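Local structure of flavin-dependent monooxygenase, oxygenase subunit HsaA (Mycobacterium tuberculosis, 3AFF) at residues Pro21-Arg26 / Arg73-Val78; Val89-Trp94 / Gly234-Thr239; Glu105-Glu110 / Thr114-Ser119; Pro244-Ala249 / Gly331-Ser336. The protein probably catalyses the FMNH2-dependent ortho-hydroxylation of the cholesterol-derived phenol 3-HSA to the catechol 3,4-DHSA, as oxygenase component of a two-component monooxygenase. One frame throughout, in Å; residues are numbered along the deposited sequence.

Contact 1: residues Pro21-Arg26 / Arg73-Val78; sequences PEIRDR and RRLASV
Val78 presses its branched side chain against two successive residues of the opposite helix, Ile23 and Arg24, while Leu75, one turn earlier, reaches the tip of Ile23. The backbones come close here, with CA of Arg24 4.8 Å from CA of Val78, and CB of Arg24 lies 3.8 Å from CB of Val78. Beyond that point the arginine chain starts with CG opposite the backbone N (chi1 -170°), runs extended through chi2 and bends at chi3, which brings the guanidinium back beside the valine, NH1 4.0 Å from Val78 CG1, at an oblique approach. Arginine suits this margin because its methylenes cover an apolar neighbour while its charged end can stay at the surface. The two helices, 9-33 and 65-76, belong to the all-helical N-terminal domain of the acyl-CoA dehydrogenase fold, and Val78 follows closely on the second. The other methyl of Val78, CG2, meets Ile23 CG2 at 3.8 Å, the two side chains crossing at about a right angle. Ile23 is forked to serve both partners: with chi1 at -67°, CG2 faces Val78 and the CG1 arm carries CD1 to 3.7 Å from Leu75 CD2. Leu20, from the preceding turn of helix 9-33, also touches both Leu75 and Val78, and Leu44 of helix 38-47 packs on Leu75.

Contact 2: residues Val89-Trp94 / Gly234-Thr239; sequences VGVHNW and GTMHPT
Met236 folds its side chain over one face of the Trp94 indole, a Met-aromatic contact between helix 80-96 of the N-terminal helical domain and helix 233-259, a long helix of the C-terminal bundle of the acyl-CoA dehydrogenase fold. The methionine crosses the ring system obliquely and touches it at several points. Its CB lies 4.0 Å from CH2 of Trp94, and CG is 3.8 Å from CZ2, so the first part of the chain covers the six-membered ring. Bends at chi2 and chi3 (-72° and -73°) then curl the thioether toward the pyrrole half, where CE ends almost exactly above the centre: 3.7 Å from the centroid of the five-membered ring. This is a CH-pi contact, in which slightly polarised methyl hydrogens meet the electron-rich face. The sulfur stands further off, with SD 4.8 Å from the same centroid. Methionine fits because its flexible, polarisable chain can mould itself to a flat surface. Trp94 has CG anti to its backbone N (chi1 178°), which carries the ring toward Met236, and the NE1 hydrogen bond to Val228 O helps to fix the rotation of the indole and satisfies its one polar atom. Pro65 and Phe69 of helix 65-76 also pack on Met236. One turn before Trp94, Val91, whose side chain lies about 6 Å from that of Tyr120, a probable FMN-binding residue, sets CG2 4.2 Å from Met236 CE.

Contact 3: residues Glu105-Glu110 / Thr114-Ser119; sequences EEVWGE and TRISSS
Val107 lays its CG1 over one face of the neighbouring Trp108 indole and, on the same methyl, meets the other segment, 3.8 Å from Thr114 CG2 and 4.1 Å from Ile116 CG1. The indole itself runs alongside the chain at Thr114-Ile116, its N-H edge turned to Thr114 and its benzene ring reaching Ile116. The polar link is a hydrogen bond from Trp108 NE1 to Thr114 O, 3.0 Å long with an N-H...O angle of 158°. The oxygen lies in the plane of the indole, so it takes the N-H at the ring edge, whereas the donor is tilted 26° from the plane of the carbonyl. Just beyond the N-H, on the benzene ring, CZ2 is 3.9 Å from Ile116 CD1, and the two side chains cross at about a right angle. Trp108 CG stands anti to its carbonyl carbon (chi1 -75°), which swings the ring toward the strand although the side chain does not leave the backbone in that direction. Thr114 suits this turn by being two-sided, with its methyl in the apolar cluster and its OG1 hydrogen-bonded to Asp111 O. The contact closes a tight connection from helix 101-108 into strand 116-119, the passage from the N-terminal helical domain to the beta domain of the acyl-CoA dehydrogenase fold, and that strand carries Ser118 and Ser119, which probably bind FMN. Ile116 O probably accepts a hydrogen bond from His92 ND1 in helix 80-96. A single indole thus supplies both a directional bond to main chain and an apolar surface, which probably helps to fix the chain leading into strand 116-119.

Contact 4: residues Pro244-Ala249 / Gly331-Ser336; sequences PIVGMA and GRSIAS
Helices 233-259 and 316-342 run in the same sense here, their local axes 28° apart and 8.9 Å at closest approach, with Ala249 CA 5.6 Å from Ser333 CA. Small side chains permit this spacing. Ala249 points at the other helix and sets its CB 3.9 Å from Ser333 CB, with the carbonyl oxygen of Ser333 also against the methyl. A turn earlier, Val246 straddles the serine hydroxyl: CG1 and CG2 are each 3.7 Å from Ser333 OG. That hydroxyl is anti to its own carbonyl carbon (chi1 -75°), the setting from which it hydrogen-bonds back to Ala329 O in the previous turn of its helix. Toward one flank the packing passes to larger residues, where Ile245 CG2 meets Ile334 CD1 at 3.7 Å. The Ile334 chain departs from the staggered positions, with chi1 near -104°, and reaches across only with its terminal methyl. The helices belong to the C-terminal helical bundle of the acyl-CoA dehydrogenase fold; helix 286-309 packs on Ser333 through Ala293, and helix 354-370 covers Ile334 through His363 and Arg366. Ile245 also touches Trp84, a probable FMN-binding residue, so this seam backs onto the presumed flavin site. Across the contact no hydrogen bond forms. The contact is therefore held by van der Waals packing, with Ile245-Ile334 its apolar side, and the hydroxyl of Ser333 is satisfied by Ala329 O within its own helix, so it can lie against the methyls of Val246.

From the N terminus, contact 1 closes the first loop, bringing the early helix 9-33 onto the end of helix 65-76 within the N-terminal helical domain. Contact 2 opens next, on helix 80-96, and closes only at helix 233-259, so its long loop takes in the whole beta domain; contact 3, the short helix-to-strand turn, lies within that loop. Contact 4 follows in series and joins two helices of the C-terminal bundle, sharing helix 233-259 with contact 2. Contacts 2 and 3 also meet directly, where Asn93 packs on Trp108, while Ala76 and Ser77 of contact 1 pack on Pro244 and Gly247 of contact 4. No two loops cross.

Contact 1: residues Pro21-Arg26 / Arg73-Val78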
loop_
_atom_site.group_PDB
_atom_site.type_symbol
_atom_site.label_atom_id
_atom_site.label_comp_id
_atom_site.label_asym_id
_atom_site.label_seq_id
_atom_site.Cartn_x
_atom_site.Cartn_y
_atom_site.Cartn_z
ATOM N N PRO A 21 2.567 -50.150 6.011
ATOM C CA PRO A 21 1.805 -50.605 7.176
ATOM C C PRO A 21 2.644 -51.196 8.325
ATOM O O PRO A 21 2.394 -50.833 9.473
ATOM C CB PRO A 21 0.845 -51.635 6.572
ATOM C CG PRO A 21 0.625 -51.151 5.195
ATOM C CD PRO A 21 2.019 -50.709 4.761
ATOM N N GLU A 22 3.621 -52.067 8.016
ATOM C CA GLU A 22 4.538 -52.681 8.994
ATOM C C GLU A 22 5.435 -51.658 9.684
ATOM O O GLU A 22 5.721 -51.780 10.869
ATOM C CB GLU A 22 5.482 -53.684 8.318
ATOM C CG GLU A 22 4.930 -55.118 8.027
ATOM C CD GLU A 22 5.821 -55.951 7.006
ATOM O OE1 GLU A 22 6.611 -55.357 6.200
ATOM O OE2 GLU A 22 5.723 -57.217 7.044
ATOM N N ILE A 23 5.929 -50.686 8.916
ATOM C CA ILE A 23 6.770 -49.634 9.475
ATOM C C ILE A 23 5.948 -48.782 10.408
ATOM O O ILE A 23 6.393 -48.499 11.499
ATOM C CB ILE A 23 7.582 -48.823 8.388
ATOM C CG1 ILE A 23 8.628 -49.749 7.727
ATOM C CG2 ILE A 23 8.320 -47.603 9.022
ATOM C CD1 ILE A 23 8.963 -49.386 6.329
ATOM N N ARG A 24 4.737 -48.412 9.996
ATOM C CA ARG A 24 3.845 -47.610 10.866
ATOM C C ARG A 24 3.602 -48.270 12.230
ATOM O O ARG A 24 3.659 -47.601 13.267
ATOM C CB ARG A 24 2.515 -47.258 10.162
ATOM C CG ARG A 24 1.609 -46.209 10.910
ATOM C CD ARG A 24 0.172 -46.149 10.352
ATOM N NE ARG A 24 0.119 -45.775 8.925
ATOM C CZ ARG A 24 -0.376 -46.528 7.928
ATOM N NH1 ARG A 24 -0.326 -46.081 6.668
ATOM N NH2 ARG A 24 -0.928 -47.731 8.163
ATOM N N ASP A 25 3.389 -49.586 12.217
ATOM C CA ASP A 25 3.035 -50.324 13.419
ATOM C C ASP A 25 4.179 -50.338 14.412
ATOM O O ASP A 25 3.953 -50.194 15.616
ATOM C CB ASP A 25 2.610 -51.775 13.089
ATOM C CG ASP A 25 1.288 -51.858 12.312
ATOM O OD1 ASP A 25 1.002 -52.962 11.778
ATOM O OD2 ASP A 25 0.533 -50.854 12.233
ATOM N N ARG A 26 5.398 -50.487 13.880
ATOM C CA ARG A 26 6.664 -50.532 14.628
ATOM C C ARG A 26 7.096 -49.151 15.214
ATOM O O ARG A 26 8.003 -49.076 16.043
ATOM C CB ARG A 26 7.740 -51.041 13.662
ATOM C CG ARG A 26 8.686 -52.049 14.182
ATOM C CD ARG A 26 9.519 -52.607 13.073
ATOM N NE ARG A 26 8.841 -53.632 12.289
ATOM C CZ ARG A 26 9.044 -53.877 10.992
ATOM N NH1 ARG A 26 9.903 -53.164 10.297
ATOM N NH2 ARG A 26 8.366 -54.834 10.371
ATOM N N ARG A 73 9.957 -39.548 1.554
ATOM C CA ARG A 73 8.709 -38.843 1.957
ATOM C C ARG A 73 7.667 -39.863 2.441
ATOM O O ARG A 73 7.100 -39.718 3.538
ATOM C CB ARG A 73 8.155 -38.005 0.776
ATOM C CG ARG A 73 6.979 -37.025 1.214
ATOM C CD ARG A 73 6.100 -36.533 0.039
ATOM N NE ARG A 73 5.495 -37.635 -0.713
ATOM C CZ ARG A 73 4.440 -38.336 -0.276
ATOM N NH1 ARG A 73 3.831 -38.028 0.839
ATOM N NH2 ARG A 73 3.950 -39.334 -0.987
ATOM N N ARG A 74 7.445 -40.913 1.649
ATOM C CA ARG A 74 6.547 -42.033 2.044
ATOM C C ARG A 74 6.945 -42.697 3.337
ATOM O O ARG A 74 6.114 -42.842 4.267
ATOM C CB ARG A 74 6.466 -43.123 0.958
ATOM C CG ARG A 74 6.118 -42.604 -0.387
ATOM C CD ARG A 74 5.877 -43.763 -1.432
ATOM N NE ARG A 74 5.605 -43.186 -2.745
ATOM C CZ ARG A 74 5.302 -43.878 -3.849
ATOM N NH1 ARG A 74 5.202 -45.198 -3.827
ATOM N NH2 ARG A 74 5.130 -43.223 -4.980
ATOM N N LEU A 75 8.208 -43.095 3.448
ATOM C CA LEU A 75 8.694 -43.637 4.699
ATOM C C LEU A 75 8.478 -42.742 5.878
ATOM O O LEU A 75 8.124 -43.208 6.957
ATOM C CB LEU A 75 10.197 -44.010 4.623
ATOM C CG LEU A 75 10.498 -45.166 3.653
ATOM C CD1 LEU A 75 12.047 -45.288 3.221
ATOM C CD2 LEU A 75 9.928 -46.465 4.189
ATOM N N ALA A 76 8.783 -41.457 5.718
ATOM C CA ALA A 76 8.688 -40.563 6.864
ATOM C C ALA A 76 7.222 -40.267 7.199
ATOM O O ALA A 76 6.940 -39.828 8.310
ATOM C CB ALA A 76 9.446 -39.297 6.660
ATOM N N SER A 77 6.313 -40.513 6.266
ATOM C CA SER A 77 4.892 -40.260 6.503
ATOM C C SER A 77 4.290 -41.290 7.460
ATOM O O SER A 77 3.183 -41.094 7.964
ATOM C CB SER A 77 4.132 -40.206 5.164
ATOM O OG SER A 77 3.982 -41.513 4.594
ATOM N N VAL A 78 5.030 -42.376 7.712
ATOM C CA VAL A 78 4.641 -43.425 8.677
ATOM C C VAL A 78 5.504 -43.531 9.916
ATOM O O VAL A 78 5.036 -43.992 10.948
ATOM C CB VAL A 78 4.470 -44.839 8.003
ATOM C CG1 VAL A 78 3.473 -44.730 6.883
ATOM C CG2 VAL A 78 5.756 -45.341 7.424
#

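Contact 2: residues Val89-Trp94 / Gly234-Thr239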
loop_
_atom_site.group_PDB
_atom_site.type_symbol
_atom_site.label_atom_id
_atom_site.label_comp_id
_atom_site.label_asym_id
_atom_site.label_seq_id
_atom_site.Cartn_x
_atom_site.Cartn_y
_atom_site.Cartn_z
ATOM N N VAL A 89 21.229 -42.363 5.090
ATOM C CA VAL A 89 22.006 -43.554 4.719
ATOM C C VAL A 89 21.911 -43.843 3.198
ATOM O O VAL A 89 22.931 -44.121 2.589
ATOM C CB VAL A 89 21.732 -44.753 5.696
ATOM C CG1 VAL A 89 22.662 -46.035 5.394
ATOM C CG2 VAL A 89 21.971 -44.270 7.116
ATOM N N GLY A 90 20.724 -43.745 2.551
ATOM C CA GLY A 90 20.694 -43.940 1.085
ATOM C C GLY A 90 21.432 -42.963 0.193
ATOM O O GLY A 90 21.999 -43.353 -0.819
ATOM N N VAL A 91 21.426 -41.678 0.543
ATOM C CA VAL A 91 22.075 -40.667 -0.245
ATOM C C VAL A 91 23.604 -40.790 -0.058
ATOM O O VAL A 91 24.411 -40.345 -0.902
ATOM C CB VAL A 91 21.543 -39.241 0.105
ATOM C CG1 VAL A 91 22.238 -38.670 1.359
ATOM C CG2 VAL A 91 21.876 -38.303 -0.997
ATOM N N HIS A 92 24.055 -41.502 0.961
ATOM C CA HIS A 92 25.508 -41.666 1.018
ATOM C C HIS A 92 26.028 -42.595 -0.048
ATOM O O HIS A 92 27.200 -42.587 -0.327
ATOM C CB HIS A 92 25.972 -42.146 2.408
ATOM C CG HIS A 92 25.612 -41.209 3.523
ATOM N ND1 HIS A 92 25.478 -41.647 4.820
ATOM C CD2 HIS A 92 25.357 -39.876 3.540
ATOM C CE1 HIS A 92 25.136 -40.626 5.591
ATOM N NE2 HIS A 92 25.064 -39.539 4.842
ATOM N N ASN A 93 25.151 -43.412 -0.640
ATOM C CA ASN A 93 25.579 -44.224 -1.810
ATOM C C ASN A 93 25.765 -43.396 -3.063
ATOM O O ASN A 93 26.488 -43.826 -3.979
ATOM C CB ASN A 93 24.595 -45.350 -2.114
ATOM C CG ASN A 93 24.560 -46.396 -1.043
ATOM O OD1 ASN A 93 25.397 -46.421 -0.139
ATOM N ND2 ASN A 93 23.578 -47.289 -1.129
ATOM N N TRP A 94 25.016 -42.283 -3.154
ATOM C CA TRP A 94 25.280 -41.197 -4.102
ATOM C C TRP A 94 26.645 -40.562 -3.795
ATOM O O TRP A 94 27.489 -40.282 -4.690
ATOM C CB TRP A 94 24.106 -40.128 -4.048
ATOM C CG TRP A 94 24.312 -38.910 -4.965
ATOM C CD1 TRP A 94 23.989 -38.817 -6.305
ATOM C CD2 TRP A 94 24.907 -37.645 -4.617
ATOM N NE1 TRP A 94 24.353 -37.584 -6.787
ATOM C CE2 TRP A 94 24.929 -36.858 -5.786
ATOM C CE3 TRP A 94 25.433 -37.103 -3.407
ATOM C CZ2 TRP A 94 25.446 -35.550 -5.810
ATOM C CZ3 TRP A 94 25.929 -35.803 -3.417
ATOM C CH2 TRP A 94 25.951 -35.041 -4.616
ATOM N N GLY A 234 24.823 -28.846 -3.033
ATOM C CA GLY A 234 24.052 -27.799 -2.304
ATOM C C GLY A 234 22.546 -27.993 -2.392
ATOM O O GLY A 234 21.782 -27.439 -1.561
ATOM N N THR A 235 22.095 -28.742 -3.415
ATOM C CA THR A 235 20.738 -29.268 -3.468
ATOM C C THR A 235 20.589 -30.625 -2.846
ATOM O O THR A 235 19.660 -30.855 -2.031
ATOM C CB THR A 235 20.117 -29.238 -4.920
ATOM O OG1 THR A 235 20.274 -27.920 -5.473
ATOM C CG2 THR A 235 18.603 -29.519 -4.883
ATOM N N MET A 236 21.473 -31.552 -3.178
ATOM C CA MET A 236 21.250 -32.955 -2.717
ATOM C C MET A 236 21.328 -33.090 -1.187
ATOM O O MET A 236 20.597 -33.796 -0.553
ATOM C CB MET A 236 22.275 -33.885 -3.380
ATOM C CG MET A 236 22.034 -34.088 -4.903
ATOM S SD MET A 236 20.598 -35.120 -5.259
ATOM C CE MET A 236 21.107 -36.758 -4.836
ATOM N N HIS A 237 22.271 -32.389 -0.611
ATOM C CA HIS A 237 22.582 -32.506 0.797
ATOM C C HIS A 237 21.439 -31.962 1.672
ATOM O O HIS A 237 20.949 -32.716 2.532
ATOM C CB HIS A 237 23.979 -31.855 1.134
ATOM C CG HIS A 237 24.308 -31.851 2.589
ATOM N ND1 HIS A 237 24.160 -32.967 3.388
ATOM C CD2 HIS A 237 24.805 -30.880 3.391
ATOM C CE1 HIS A 237 24.485 -32.661 4.633
ATOM N NE2 HIS A 237 24.930 -31.417 4.650
ATOM N N PRO A 238 21.012 -30.692 1.507
ATOM C CA PRO A 238 19.821 -30.337 2.316
ATOM C C PRO A 238 18.499 -31.043 1.979
ATOM O O PRO A 238 17.725 -31.282 2.872
ATOM C CB PRO A 238 19.688 -28.791 2.105
ATOM C CG PRO A 238 20.282 -28.551 0.848
ATOM C CD PRO A 238 21.534 -29.487 0.828
ATOM N N THR A 239 18.230 -31.380 0.705
ATOM C CA THR A 239 16.997 -32.107 0.363
ATOM C C THR A 239 16.930 -33.393 1.110
ATOM O O THR A 239 15.851 -33.854 1.464
ATOM C CB THR A 239 16.843 -32.329 -1.180
ATOM O OG1 THR A 239 16.950 -31.086 -1.826
ATOM C CG2 THR A 239 15.496 -32.931 -1.556
#

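Contact 3: residues Glu105-Glu110 / Thr114-Ser119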
loop_
_atom_site.group_PDB
_atom_site.type_symbol
_atom_site.label_atom_id
_atom_site.label_comp_id
_atom_site.label_asym_id
_atom_site.label_seq_id
_atom_site.Cartn_x
_atom_site.Cartn_y
_atom_site.Cartn_z
ATOM N N GLU A 105 35.668 -49.394 -4.461
ATOM C CA GLU A 105 36.111 -50.831 -4.447
ATOM C C GLU A 105 36.319 -51.357 -3.038
ATOM O O GLU A 105 35.785 -52.459 -2.696
ATOM C CB GLU A 105 37.348 -51.030 -5.348
ATOM C CG GLU A 105 37.982 -52.447 -5.244
ATOM C CD GLU A 105 37.133 -53.518 -5.971
ATOM O OE1 GLU A 105 36.411 -53.137 -6.929
ATOM O OE2 GLU A 105 37.226 -54.723 -5.612
ATOM N N GLU A 106 36.967 -50.550 -2.173
ATOM C CA GLU A 106 37.100 -50.937 -0.773
ATOM C C GLU A 106 35.794 -51.163 0.008
ATOM O O GLU A 106 35.670 -52.067 0.866
ATOM C CB GLU A 106 38.039 -49.969 -0.014
ATOM C CG GLU A 106 39.465 -49.971 -0.575
ATOM C CD GLU A 106 40.367 -48.915 0.030
ATOM O OE1 GLU A 106 41.607 -48.955 -0.162
ATOM O OE2 GLU A 106 39.857 -48.063 0.735
ATOM N N VAL A 107 34.819 -50.301 -0.248
ATOM C CA VAL A 107 33.516 -50.406 0.408
ATOM C C VAL A 107 32.640 -51.546 -0.127
ATOM O O VAL A 107 32.074 -52.346 0.659
ATOM C CB VAL A 107 32.753 -49.064 0.279
ATOM C CG1 VAL A 107 31.456 -49.144 0.978
ATOM C CG2 VAL A 107 33.590 -47.956 0.891
ATOM N N TRP A 108 32.533 -51.578 -1.456
ATOM C CA TRP A 108 31.566 -52.393 -2.153
ATOM C C TRP A 108 32.159 -53.578 -2.969
ATOM O O TRP A 108 31.404 -54.367 -3.493
ATOM C CB TRP A 108 30.803 -51.481 -3.127
ATOM C CG TRP A 108 29.790 -50.568 -2.447
ATOM C CD1 TRP A 108 29.053 -50.853 -1.332
ATOM C CD2 TRP A 108 29.380 -49.270 -2.884
ATOM N NE1 TRP A 108 28.229 -49.796 -1.028
ATOM C CE2 TRP A 108 28.408 -48.810 -1.967
ATOM C CE3 TRP A 108 29.749 -48.441 -3.954
ATOM C CZ2 TRP A 108 27.770 -47.559 -2.102
ATOM C CZ3 TRP A 108 29.101 -47.176 -4.070
ATOM C CH2 TRP A 108 28.142 -46.768 -3.154
ATOM N N GLY A 109 33.472 -53.684 -3.099
ATOM C CA GLY A 109 34.099 -54.699 -3.974
ATOM C C GLY A 109 33.742 -56.137 -3.607
ATOM O O GLY A 109 33.738 -56.989 -4.484
ATOM N N GLU A 110 33.442 -56.403 -2.330
ATOM C CA GLU A 110 33.043 -57.725 -1.855
ATOM C C GLU A 110 31.534 -57.814 -1.637
ATOM O O GLU A 110 30.855 -58.787 -2.048
ATOM C CB GLU A 110 33.795 -58.110 -0.560
ATOM C CG GLU A 110 35.315 -58.449 -0.727
ATOM C CD GLU A 110 35.711 -59.290 -2.013
ATOM O OE1 GLU A 110 35.062 -60.325 -2.359
ATOM O OE2 GLU A 110 36.712 -58.911 -2.688
ATOM N N THR A 114 26.836 -52.975 1.427
ATOM C CA THR A 114 27.492 -52.277 2.542
ATOM C C THR A 114 26.974 -50.838 2.598
ATOM O O THR A 114 26.820 -50.194 1.553
ATOM C CB THR A 114 29.016 -52.251 2.278
ATOM O OG1 THR A 114 29.477 -53.590 2.127
ATOM C CG2 THR A 114 29.796 -51.569 3.419
ATOM N N ARG A 115 26.690 -50.356 3.799
ATOM C CA ARG A 115 26.179 -48.963 4.023
ATOM C C ARG A 115 27.185 -48.056 4.746
ATOM O O ARG A 115 28.094 -48.526 5.427
ATOM C CB ARG A 115 24.881 -49.022 4.866
ATOM C CG ARG A 115 23.733 -49.699 4.139
ATOM C CD ARG A 115 22.498 -49.767 5.052
ATOM N NE ARG A 115 22.680 -50.792 6.057
ATOM C CZ ARG A 115 22.392 -52.080 5.906
ATOM N NH1 ARG A 115 21.937 -52.544 4.752
ATOM N NH2 ARG A 115 22.591 -52.919 6.924
ATOM N N ILE A 116 26.997 -46.739 4.589
ATOM C CA ILE A 116 27.979 -45.734 4.997
ATOM C C ILE A 116 27.184 -44.667 5.767
ATOM O O ILE A 116 26.175 -44.171 5.270
ATOM C CB ILE A 116 28.736 -45.090 3.736
ATOM C CG1 ILE A 116 29.307 -46.174 2.786
ATOM C CG2 ILE A 116 29.846 -44.149 4.164
ATOM C CD1 ILE A 116 28.413 -46.460 1.614
ATOM N N SER A 117 27.615 -44.325 6.984
ATOM C CA SER A 117 26.959 -43.215 7.708
ATOM C C SER A 117 27.775 -41.944 7.454
ATOM O O SER A 117 28.726 -41.990 6.698
ATOM C CB SER A 117 26.882 -43.560 9.196
ATOM O OG SER A 117 28.202 -43.800 9.736
ATOM N N SER A 118 27.385 -40.804 8.032
ATOM C CA SER A 118 28.152 -39.574 7.888
ATOM C C SER A 118 28.087 -38.747 9.158
ATOM O O SER A 118 27.206 -38.930 9.973
ATOM C CB SER A 118 27.627 -38.697 6.749
ATOM O OG SER A 118 26.298 -38.286 7.023
ATOM N N SER A 119 29.074 -37.881 9.343
ATOM C CA SER A 119 28.875 -36.689 10.179
ATOM C C SER A 119 29.764 -35.641 9.556
ATOM O O SER A 119 30.996 -35.607 9.817
ATOM C CB SER A 119 29.183 -36.934 11.667
ATOM O OG SER A 119 29.144 -35.698 12.417
#

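Contact 4: residues Pro244-Ala249 / Gly331-Ser336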
loop_
_atom_site.group_PDB
_atom_site.type_symbol
_atom_site.label_atom_id
_atom_site.label_comp_id
_atom_site.label_asym_id
_atom_site.label_seq_id
_atom_site.Cartn_x
_atom_site.Cartn_y
_atom_site.Cartn_z
ATOM N N PRO A 244 12.292 -35.885 4.166
ATOM C CA PRO A 244 11.570 -36.587 5.178
ATOM C C PRO A 244 10.819 -35.663 6.161
ATOM O O PRO A 244 9.816 -36.089 6.741
ATOM C CB PRO A 244 12.669 -37.418 5.863
ATOM C CG PRO A 244 13.885 -36.640 5.634
ATOM C CD PRO A 244 13.730 -36.192 4.248
ATOM N N ILE A 245 11.297 -34.433 6.364
ATOM C CA ILE A 245 10.558 -33.489 7.224
ATOM C C ILE A 245 9.226 -33.221 6.532
ATOM O O ILE A 245 8.180 -33.233 7.182
ATOM C CB ILE A 245 11.347 -32.154 7.474
ATOM C CG1 ILE A 245 12.521 -32.406 8.454
ATOM C CG2 ILE A 245 10.451 -31.058 8.004
ATOM C CD1 ILE A 245 13.535 -31.309 8.409
ATOM N N VAL A 246 9.251 -32.952 5.230
ATOM C CA VAL A 246 7.972 -32.827 4.537
ATOM C C VAL A 246 7.042 -34.068 4.698
ATOM O O VAL A 246 5.893 -33.911 5.097
ATOM C CB VAL A 246 8.087 -32.372 3.101
ATOM C CG1 VAL A 246 6.641 -32.082 2.565
ATOM C CG2 VAL A 246 8.909 -31.067 3.015
ATOM N N GLY A 247 7.544 -35.279 4.425
ATOM C CA GLY A 247 6.795 -36.531 4.718
ATOM C C GLY A 247 6.255 -36.583 6.146
ATOM O O GLY A 247 5.126 -37.064 6.396
ATOM N N MET A 248 7.022 -36.061 7.108
ATOM C CA MET A 248 6.524 -36.034 8.460
ATOM C C MET A 248 5.247 -35.184 8.579
ATOM O O MET A 248 4.440 -35.463 9.457
ATOM C CB MET A 248 7.557 -35.585 9.487
ATOM C CG MET A 248 8.700 -36.569 9.619
ATOM S SD MET A 248 9.999 -35.868 10.633
ATOM C CE MET A 248 11.516 -36.434 9.848
ATOM N N ALA A 249 5.070 -34.196 7.714
ATOM C CA ALA A 249 3.857 -33.353 7.731
ATOM C C ALA A 249 2.654 -34.099 7.135
ATOM O O ALA A 249 1.510 -33.950 7.613
ATOM C CB ALA A 249 4.116 -32.053 7.014
ATOM N N GLY A 331 9.573 -24.920 6.720
ATOM C CA GLY A 331 8.758 -23.937 7.501
ATOM C C GLY A 331 7.230 -24.032 7.387
ATOM O O GLY A 331 6.514 -24.050 8.419
ATOM N N ARG A 332 6.740 -24.127 6.150
ATOM C CA ARG A 332 5.310 -24.321 5.865
ATOM C C ARG A 332 4.791 -25.629 6.475
ATOM O O ARG A 332 3.707 -25.669 7.084
ATOM C CB ARG A 332 5.040 -24.380 4.369
ATOM C CG ARG A 332 5.183 -23.066 3.614
ATOM C CD ARG A 332 5.364 -23.412 2.079
ATOM N NE ARG A 332 4.177 -23.477 1.163
ATOM C CZ ARG A 332 3.052 -22.731 1.215
ATOM N NH1 ARG A 332 2.842 -21.806 2.174
ATOM N NH2 ARG A 332 2.108 -22.912 0.285
ATOM N N SER A 333 5.559 -26.696 6.253
ATOM C CA SER A 333 5.290 -28.020 6.747
ATOM C C SER A 333 5.174 -28.048 8.221
ATOM O O SER A 333 4.235 -28.622 8.729
ATOM C CB SER A 333 6.454 -28.947 6.317
ATOM O OG SER A 333 6.307 -29.209 4.938
ATOM N N ILE A 334 6.151 -27.470 8.931
ATOM C CA ILE A 334 6.161 -27.501 10.362
ATOM C C ILE A 334 4.968 -26.628 10.878
ATOM O O ILE A 334 4.285 -26.988 11.861
ATOM C CB ILE A 334 7.530 -27.007 10.992
ATOM C CG1 ILE A 334 8.397 -28.169 11.498
ATOM C CG2 ILE A 334 7.341 -26.281 12.255
ATOM C CD1 ILE A 334 9.525 -28.523 10.517
ATOM N N ALA A 335 4.733 -25.495 10.245
ATOM C CA ALA A 335 3.608 -24.606 10.681
ATOM C C ALA A 335 2.267 -25.398 10.702
ATOM O O ALA A 335 1.545 -25.382 11.677
ATOM C CB ALA A 335 3.499 -23.463 9.740
ATOM N N SER A 336 1.979 -26.088 9.593
ATOM C CA SER A 336 0.861 -27.004 9.444
ATOM C C SER A 336 0.868 -28.115 10.475
ATOM O O SER A 336 -0.150 -28.439 11.003
ATOM C CB SER A 336 0.921 -27.633 8.063
ATOM O OG SER A 336 0.684 -26.678 7.060
#